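Local coordinates for mitochondrial association factor 1 (Toxoplasma gondii, PDB 6BXS), which is encoded at a locus required for direct manipulation of host mitochondria and has a macro domain, a fold that in many relatives binds ADP-ribose, at residues 95-100 / 107-112; 166-171 / 194-199. All coordinates share one frame; numbering follows the deposited sequence.

Contact 1 (95-100 / 107-112)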
ATOM      1  N   GLU A  95      -7.859   1.206 -13.501  1.00 22.03           N
ATOM      2  CA  GLU A  95      -9.005   0.415 -13.945  1.00 21.30           C
ATOM      3  C   GLU A  95      -8.590  -0.585 -15.022  1.00 19.84           C
ATOM      4  O   GLU A  95      -8.950  -1.760 -14.964  1.00 16.70           O
ATOM      5  CB  GLU A  95     -10.121   1.314 -14.487  1.00 26.96           C
ATOM      6  CG  GLU A  95     -10.997   1.946 -13.422  1.00 35.05           C
ATOM      7  CD  GLU A  95     -12.169   2.703 -14.016  1.00 51.77           C
ATOM      8  OE1 GLU A  95     -13.115   2.046 -14.500  1.00 68.08           O
ATOM      9  OE2 GLU A  95     -12.144   3.952 -14.008  1.00 48.06           O
ATOM     10  N   ARG A  96      -7.837  -0.103 -16.008  1.00 22.16           N
ATOM     11  CA  ARG A  96      -7.369  -0.940 -17.108  1.00 23.00           C
ATOM     12  C   ARG A  96      -6.437  -2.049 -16.618  1.00 24.00           C
ATOM     13  O   ARG A  96      -6.544  -3.198 -17.049  1.00 25.64           O
ATOM     14  CB  ARG A  96      -6.648  -0.087 -18.152  1.00 28.28           C
ATOM     15  CG  ARG A  96      -7.542   0.906 -18.875  1.00 50.21           C
ATOM     16  CD  ARG A  96      -6.720   1.917 -19.657  1.00 55.65           C
ATOM     17  NE  ARG A  96      -7.545   2.995 -20.199  1.00 63.72           N
ATOM     18  CZ  ARG A  96      -7.068   4.157 -20.634  1.00 61.41           C
ATOM     19  NH1 ARG A  96      -5.766   4.408 -20.588  1.00 60.58           N
ATOM     20  NH2 ARG A  96      -7.895   5.078 -21.110  1.00 63.24           N
ATOM     21  N   LEU A  97      -5.518  -1.699 -15.725  1.00 22.08           N
ATOM     22  CA  LEU A  97      -4.542  -2.661 -15.218  1.00 23.63           C
ATOM     23  C   LEU A  97      -5.192  -3.763 -14.387  1.00 21.64           C
ATOM     24  O   LEU A  97      -4.764  -4.916 -14.439  1.00 25.42           O
ATOM     25  CB  LEU A  97      -3.479  -1.951 -14.380  1.00 22.48           C
ATOM     26  CG  LEU A  97      -2.318  -1.302 -15.138  1.00 26.79           C
ATOM     27  CD1 LEU A  97      -1.414  -0.541 -14.174  1.00 22.88           C
ATOM     28  CD2 LEU A  97      -1.517  -2.347 -15.906  1.00 28.64           C
ATOM     29  N   LEU A  98      -6.216  -3.410 -13.616  1.00 22.67           N
ATOM     30  CA  LEU A  98      -6.914  -4.392 -12.794  1.00 25.54           C
ATOM     31  C   LEU A  98      -7.610  -5.433 -13.664  1.00 26.20           C
ATOM     32  O   LEU A  98      -7.638  -6.617 -13.324  1.00 24.10           O
ATOM     33  CB  LEU A  98      -7.932  -3.711 -11.876  1.00 23.65           C
ATOM     34  CG  LEU A  98      -8.776  -4.664 -11.022  1.00 26.31           C
ATOM     35  CD1 LEU A  98      -7.890  -5.625 -10.221  1.00 27.32           C
ATOM     36  CD2 LEU A  98      -9.696  -3.889 -10.094  1.00 32.23           C
ATOM     37  N   HIS A  99      -8.175  -4.987 -14.783  1.00 26.85           N
ATOM     38  CA  HIS A  99      -8.806  -5.894 -15.737  1.00 28.87           C
ATOM     39  C   HIS A  99      -7.791  -6.910 -16.246  1.00 25.19           C
ATOM     40  O   HIS A  99      -8.082  -8.103 -16.313  1.00 29.42           O
ATOM     41  CB  HIS A  99      -9.415  -5.116 -16.910  1.00 31.85           C
ATOM     42  CG  HIS A  99     -10.777  -4.563 -16.625  1.00 37.22           C
ATOM     43  ND1 HIS A  99     -11.137  -3.270 -16.936  1.00 43.55           N
ATOM     44  CD2 HIS A  99     -11.871  -5.132 -16.066  1.00 45.19           C
ATOM     45  CE1 HIS A  99     -12.392  -3.064 -16.577  1.00 48.31           C
ATOM     46  NE2 HIS A  99     -12.861  -4.180 -16.046  1.00 52.27           N
ATOM     47  N   ASP A 100      -6.600  -6.432 -16.590  1.00 26.03           N
ATOM     48  CA  ASP A 100      -5.516  -7.313 -17.022  1.00 27.32           C
ATOM     49  C   ASP A 100      -5.081  -8.247 -15.894  1.00 27.83           C
ATOM     50  O   ASP A 100      -4.846  -9.434 -16.114  1.00 26.84           O
ATOM     51  CB  ASP A 100      -4.314  -6.499 -17.509  1.00 26.85           C
ATOM     52  CG  ASP A 100      -4.630  -5.658 -18.730  1.00 36.55           C
ATOM     53  OD1 ASP A 100      -5.600  -5.983 -19.448  1.00 43.05           O
ATOM     54  OD2 ASP A 100      -3.900  -4.675 -18.977  1.00 38.29           O
ATOM     55  N   THR A 107      -0.080 -12.949 -11.128  1.00 23.56           N
ATOM     56  CA  THR A 107       0.931 -12.494 -12.077  1.00 24.12           C
ATOM     57  C   THR A 107       0.984 -10.971 -12.106  1.00 24.88           C
ATOM     58  O   THR A 107      -0.041 -10.302 -11.968  1.00 27.07           O
ATOM     59  CB  THR A 107       0.655 -13.010 -13.504  1.00 27.99           C
ATOM     60  OG1 THR A 107      -0.459 -12.305 -14.062  1.00 33.36           O
ATOM     61  CG2 THR A 107       0.360 -14.504 -13.493  1.00 29.53           C
ATOM     62  N   LEU A 108       2.183 -10.430 -12.284  1.00 25.14           N
ATOM     63  CA  LEU A 108       2.368  -8.987 -12.368  1.00 26.13           C
ATOM     64  C   LEU A 108       2.144  -8.508 -13.800  1.00 24.51           C
ATOM     65  O   LEU A 108       2.906  -8.852 -14.703  1.00 25.82           O
ATOM     66  CB  LEU A 108       3.769  -8.599 -11.892  1.00 21.65           C
ATOM     67  CG  LEU A 108       4.022  -7.107 -11.656  1.00 22.18           C
ATOM     68  CD1 LEU A 108       3.251  -6.613 -10.443  1.00 19.83           C
ATOM     69  CD2 LEU A 108       5.510  -6.836 -11.491  1.00 26.28           C
ATOM     70  N   VAL A 109       1.092  -7.721 -14.003  1.00 28.09           N
ATOM     71  CA  VAL A 109       0.802  -7.162 -15.319  1.00 24.67           C
ATOM     72  C   VAL A 109       1.350  -5.744 -15.390  1.00 25.03           C
ATOM     73  O   VAL A 109       1.727  -5.167 -14.368  1.00 23.19           O
ATOM     74  CB  VAL A 109      -0.706  -7.178 -15.633  1.00 24.76           C
ATOM     75  CG1 VAL A 109      -1.196  -8.616 -15.712  1.00 26.51           C
ATOM     76  CG2 VAL A 109      -1.498  -6.394 -14.595  1.00 27.56           C
ATOM     77  N   GLU A 110       1.387  -5.182 -16.595  1.00 25.12           N
ATOM     78  CA  GLU A 110       2.217  -4.011 -16.847  1.00 21.92           C
ATOM     79  C   GLU A 110       1.791  -3.216 -18.079  1.00 25.69           C
ATOM     80  O   GLU A 110       1.360  -3.784 -19.082  1.00 24.73           O
ATOM     81  CB  GLU A 110       3.670  -4.472 -16.998  1.00 31.64           C
ATOM     82  CG  GLU A 110       4.702  -3.379 -17.175  1.00 34.39           C
ATOM     83  CD  GLU A 110       6.091  -3.951 -17.413  1.00 45.87           C
ATOM     84  OE1 GLU A 110       6.431  -4.981 -16.791  1.00 46.72           O
ATOM     85  OE2 GLU A 110       6.842  -3.382 -18.231  1.00 48.19           O
ATOM     86  N   ILE A 111       1.917  -1.895 -17.985  1.00 24.89           N
ATOM     87  CA  ILE A 111       1.759  -1.006 -19.133  1.00 23.47           C
ATOM     88  C   ILE A 111       2.719   0.172 -18.999  1.00 24.12           C
ATOM     89  O   ILE A 111       3.032   0.605 -17.889  1.00 27.79           O
ATOM     90  CB  ILE A 111       0.312  -0.470 -19.283  1.00 29.41           C
ATOM     91  CG1 ILE A 111      -0.188   0.152 -17.975  1.00 27.47           C
ATOM     92  CG2 ILE A 111      -0.633  -1.573 -19.749  1.00 34.82           C
ATOM     93  CD1 ILE A 111      -0.064   1.656 -17.930  1.00 36.53           C
ATOM     94  N   ASP A 112       3.187   0.683 -20.132  1.00 20.90           N
ATOM     95  CA  ASP A 112       4.120   1.803 -20.135  1.00 25.15           C
ATOM     96  C   ASP A 112       3.366   3.128 -20.078  1.00 25.21           C
ATOM     97  O   ASP A 112       3.184   3.798 -21.095  1.00 23.17           O
ATOM     98  CB  ASP A 112       5.016   1.748 -21.374  1.00 26.63           C
ATOM     99  CG  ASP A 112       6.080   2.828 -21.373  1.00 28.05           C
ATOM    100  OD1 ASP A 112       6.326   3.434 -20.307  1.00 26.45           O
ATOM    101  OD2 ASP A 112       6.679   3.064 -22.441  1.00 31.10           O
TER
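L97 and I111 make the apolar centre of this contact. The leucine leaves the helix with CG beside its own backbone N and anti to the carbonyl carbon (chi1 -83°), which carries its branched end out to the strand. There the CD2 methyl rests 3.5 Å from I111 CG1 and also comes within 4.0 Å of I111 CG2, and the two side chains cross obliquely. With CG1 between the backbone N and the carbonyl carbon (chi1 52°) and CG2 beside the N, I111 offers both branches at its CB to the leucine methyl. L97 CD2 meets V109 CG2 more loosely, at 4.3 Å.

V109 adds a second kind of contact, methyl against backbone. Its CG2 comes to 3.6 Å from L97 O, and its CG1 lies 3.8 Å from D100 O. D100 meets the valine through its aliphatic part, CB standing 4.1 Å from V109 CG2.

No hydrogen bond crosses between the segments. The strand's polar side chain lies on its other side: E110 points away from the helix and forms a salt bridge with R122. V109 and I111 are instead backbone-bonded to A125 and S123 of strand 120-126, and L97 packs on these same two residues, so the leucine spans the last two strands.

Segment axes 8.2 Å apart at an angle of 145° describe a chain that turns back after the helix and runs along it roughly antiparallel. It forms the border of the macro domain's α/β/α sandwich, with helix 83-103 covering edge strand 109-111.

Contact 2 (166-171 / 194-199)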
ATOM      1  N   VAL A 166       8.879   5.247  -6.230  1.00 23.40           N
ATOM      2  CA  VAL A 166       7.976   4.102  -6.299  1.00 23.29           C
ATOM      3  C   VAL A 166       6.876   4.238  -5.256  1.00 23.15           C
ATOM      4  O   VAL A 166       7.148   4.516  -4.088  1.00 22.66           O
ATOM      5  CB  VAL A 166       8.709   2.765  -6.080  1.00 24.22           C
ATOM      6  CG1 VAL A 166       7.722   1.600  -6.117  1.00 22.58           C
ATOM      7  CG2 VAL A 166       9.791   2.572  -7.127  1.00 24.28           C
ATOM      8  N   MET A 167       5.635   4.040  -5.691  1.00 23.35           N
ATOM      9  CA  MET A 167       4.494   4.025  -4.789  1.00 21.64           C
ATOM     10  C   MET A 167       3.651   2.794  -5.064  1.00 19.65           C
ATOM     11  O   MET A 167       3.722   2.212  -6.146  1.00 20.42           O
ATOM     12  CB  MET A 167       3.643   5.291  -4.945  1.00 17.64           C
ATOM     13  CG  MET A 167       2.981   5.451  -6.310  1.00 19.89           C
ATOM     14  SD  MET A 167       1.725   6.750  -6.341  1.00 27.99           S
ATOM     15  CE  MET A 167       0.391   5.987  -5.418  1.00 20.70           C
ATOM     16  N   LEU A 168       2.867   2.396  -4.071  1.00 19.60           N
ATOM     17  CA  LEU A 168       1.861   1.366  -4.254  1.00 19.76           C
ATOM     18  C   LEU A 168       0.488   1.929  -3.912  1.00 19.03           C
ATOM     19  O   LEU A 168       0.369   2.949  -3.235  1.00 21.47           O
ATOM     20  CB  LEU A 168       2.167   0.136  -3.397  1.00 22.65           C
ATOM     21  CG  LEU A 168       3.275  -0.790  -3.911  1.00 25.52           C
ATOM     22  CD1 LEU A 168       4.492  -0.701  -3.014  1.00 26.96           C
ATOM     23  CD2 LEU A 168       2.788  -2.229  -4.014  1.00 29.05           C
ATOM     24  N   TYR A 169      -0.539   1.243  -4.399  1.00 17.81           N
ATOM     25  CA  TYR A 169      -1.928   1.640  -4.215  1.00 18.12           C
ATOM     26  C   TYR A 169      -2.719   0.353  -4.031  1.00 17.50           C
ATOM     27  O   TYR A 169      -2.625  -0.555  -4.857  1.00 20.57           O
ATOM     28  CB  TYR A 169      -2.425   2.452  -5.419  1.00 17.28           C
ATOM     29  CG  TYR A 169      -3.849   2.981  -5.333  1.00 21.29           C
ATOM     30  CD1 TYR A 169      -4.943   2.129  -5.442  1.00 21.90           C
ATOM     31  CD2 TYR A 169      -4.096   4.342  -5.191  1.00 22.18           C
ATOM     32  CE1 TYR A 169      -6.238   2.615  -5.385  1.00 17.62           C
ATOM     33  CE2 TYR A 169      -5.391   4.838  -5.134  1.00 19.93           C
ATOM     34  CZ  TYR A 169      -6.457   3.969  -5.232  1.00 19.05           C
ATOM     35  OH  TYR A 169      -7.746   4.453  -5.176  1.00 20.28           O
ATOM     36  N   THR A 170      -3.467   0.264  -2.937  1.00 15.37           N
ATOM     37  CA  THR A 170      -4.214  -0.951  -2.629  1.00 19.02           C
ATOM     38  C   THR A 170      -5.583  -0.619  -2.046  1.00 22.05           C
ATOM     39  O   THR A 170      -5.784   0.448  -1.459  1.00 27.57           O
ATOM     40  CB  THR A 170      -3.435  -1.865  -1.645  1.00 23.56           C
ATOM     41  OG1 THR A 170      -4.005  -3.178  -1.658  1.00 26.85           O
ATOM     42  CG2 THR A 170      -3.451  -1.308  -0.222  1.00 24.75           C
ATOM     43  N   VAL A 171      -6.519  -1.548  -2.217  1.00 21.03           N
ATOM     44  CA  VAL A 171      -7.905  -1.354  -1.802  1.00 25.17           C
ATOM     45  C   VAL A 171      -8.266  -2.330  -0.690  1.00 21.61           C
ATOM     46  O   VAL A 171      -8.322  -3.541  -0.906  1.00 24.66           O
ATOM     47  CB  VAL A 171      -8.874  -1.544  -2.986  1.00 22.87           C
ATOM     48  CG1 VAL A 171     -10.321  -1.358  -2.541  1.00 23.46           C
ATOM     49  CG2 VAL A 171      -8.539  -0.574  -4.109  1.00 23.71           C
ATOM     50  N   VAL A 194       2.707  -7.659  -0.964  1.00 17.03           N
ATOM     51  CA  VAL A 194       3.986  -8.353  -0.878  1.00 21.55           C
ATOM     52  C   VAL A 194       4.276  -9.120  -2.165  1.00 22.91           C
ATOM     53  O   VAL A 194       5.426  -9.227  -2.590  1.00 19.72           O
ATOM     54  CB  VAL A 194       4.010  -9.318   0.324  1.00 22.77           C
ATOM     55  CG1 VAL A 194       5.353 -10.038   0.421  1.00 20.42           C
ATOM     56  CG2 VAL A 194       3.721  -8.558   1.615  1.00 18.31           C
ATOM     57  N   GLY A 195       3.226  -9.647  -2.788  1.00 23.37           N
ATOM     58  CA  GLY A 195       3.369 -10.360  -4.044  1.00 23.02           C
ATOM     59  C   GLY A 195       3.773  -9.436  -5.176  1.00 20.97           C
ATOM     60  O   GLY A 195       4.620  -9.783  -6.003  1.00 18.66           O
ATOM     61  N   ALA A 196       3.167  -8.254  -5.212  1.00 19.22           N
ATOM     62  CA  ALA A 196       3.488  -7.257  -6.227  1.00 18.94           C
ATOM     63  C   ALA A 196       4.956  -6.853  -6.139  1.00 22.67           C
ATOM     64  O   ALA A 196       5.651  -6.776  -7.153  1.00 21.81           O
ATOM     65  CB  ALA A 196       2.598  -6.037  -6.075  1.00 18.68           C
ATOM     66  N   VAL A 197       5.417  -6.588  -4.920  1.00 17.21           N
ATOM     67  CA  VAL A 197       6.809  -6.215  -4.694  1.00 22.05           C
ATOM     68  C   VAL A 197       7.744  -7.348  -5.100  1.00 20.41           C
ATOM     69  O   VAL A 197       8.713  -7.130  -5.823  1.00 22.13           O
ATOM     70  CB  VAL A 197       7.061  -5.855  -3.219  1.00 23.43           C
ATOM     71  CG1 VAL A 197       8.552  -5.653  -2.960  1.00 21.96           C
ATOM     72  CG2 VAL A 197       6.285  -4.600  -2.841  1.00 22.79           C
ATOM     73  N   SER A 198       7.450  -8.549  -4.614  1.00 23.63           N
ATOM     74  CA  SER A 198       8.241  -9.733  -4.938  1.00 26.64           C
ATOM     75  C   SER A 198       8.370  -9.923  -6.441  1.00 24.27           C
ATOM     76  O   SER A 198       9.467 -10.118  -6.960  1.00 22.36           O
ATOM     77  CB  SER A 198       7.612 -10.980  -4.317  1.00 28.13           C
ATOM     78  OG  SER A 198       8.225 -12.155  -4.818  1.00 23.23           O
ATOM     79  N   GLU A 199       7.239  -9.863  -7.133  1.00 24.44           N
ATOM     80  CA  GLU A 199       7.216 -10.067  -8.574  1.00 20.96           C
ATOM     81  C   GLU A 199       7.915  -8.918  -9.298  1.00 21.20           C
ATOM     82  O   GLU A 199       8.635  -9.136 -10.272  1.00 23.78           O
ATOM     83  CB  GLU A 199       5.772 -10.207  -9.060  1.00 21.07           C
ATOM     84  CG  GLU A 199       5.588 -11.166 -10.217  1.00 34.05           C
ATOM     85  CD  GLU A 199       5.995 -12.586  -9.874  1.00 32.15           C
ATOM     86  OE1 GLU A 199       5.728 -13.026  -8.737  1.00 39.20           O
ATOM     87  OE2 GLU A 199       6.590 -13.260 -10.742  1.00 40.46           O
TER
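L168 points out of its strand at helix 179-202 and meets it with the two prongs of its side chain. Its chi2 of 110° is far from a staggered value and places neither methyl anti to CA, so CD1 and CD2 spread forward as a fork. The CD2 prong reaches the CB of A196, 4.3 Å away, end on end, because the alanine CB is itself directed at the strand.

V197, one residue further along the helix, approaches from beside this pair. Its CB leaves the helix obliquely to the strand, and it is the CG2 branch, beside the backbone N and anti to the carbonyl carbon, that turns back to the leucine. That methyl sits over the mouth of the fork, 4.3 Å from L168 CD1 and 4.4 Å from L168 CD2.

These residues belong to the interior of the macro domain, where helix 179-202 is the link of a β-α-β crossover: the chain leaves strand 166-170, runs through the helix and re-enters the sheet as the parallel strand 213-216, with strand 45-50 lying between the two. L168 is held in the sheet by backbone hydrogen bonds to T47 and D49, and its side chain also touches A46 and T147 on the flanking strands.

With no closer approach than these and 86 Å² buried in all, the fit is light and wholly apolar. V194, pointing away from the strand, packs on A244 and F248 of helix 230-248. A sulfate ion, probably from the crystallisation liquor, lies about 4 Å from the side chain of V197.

Overall arrangement
From the N terminus, the chain first lays down the strands that include 45-50 and then helix 83-103. Contact 1 closes over only six residues, half of them the end of helix 83-103, tying this helix to edge strand 109-111. The chain continues inward through strands 120-126 and 147-152 to strand 166-170, where contact 2 opens; it closes across 22 residues, mostly helical, on helix 179-202. The two loops are in series and neither crosses nor encloses the other. Their centres are about 12 Å apart, and they meet directly, L108 CB lying 3.6 Å from E199 CG. Together they tie helices 83-103 and 179-202 to the same mixed sheet.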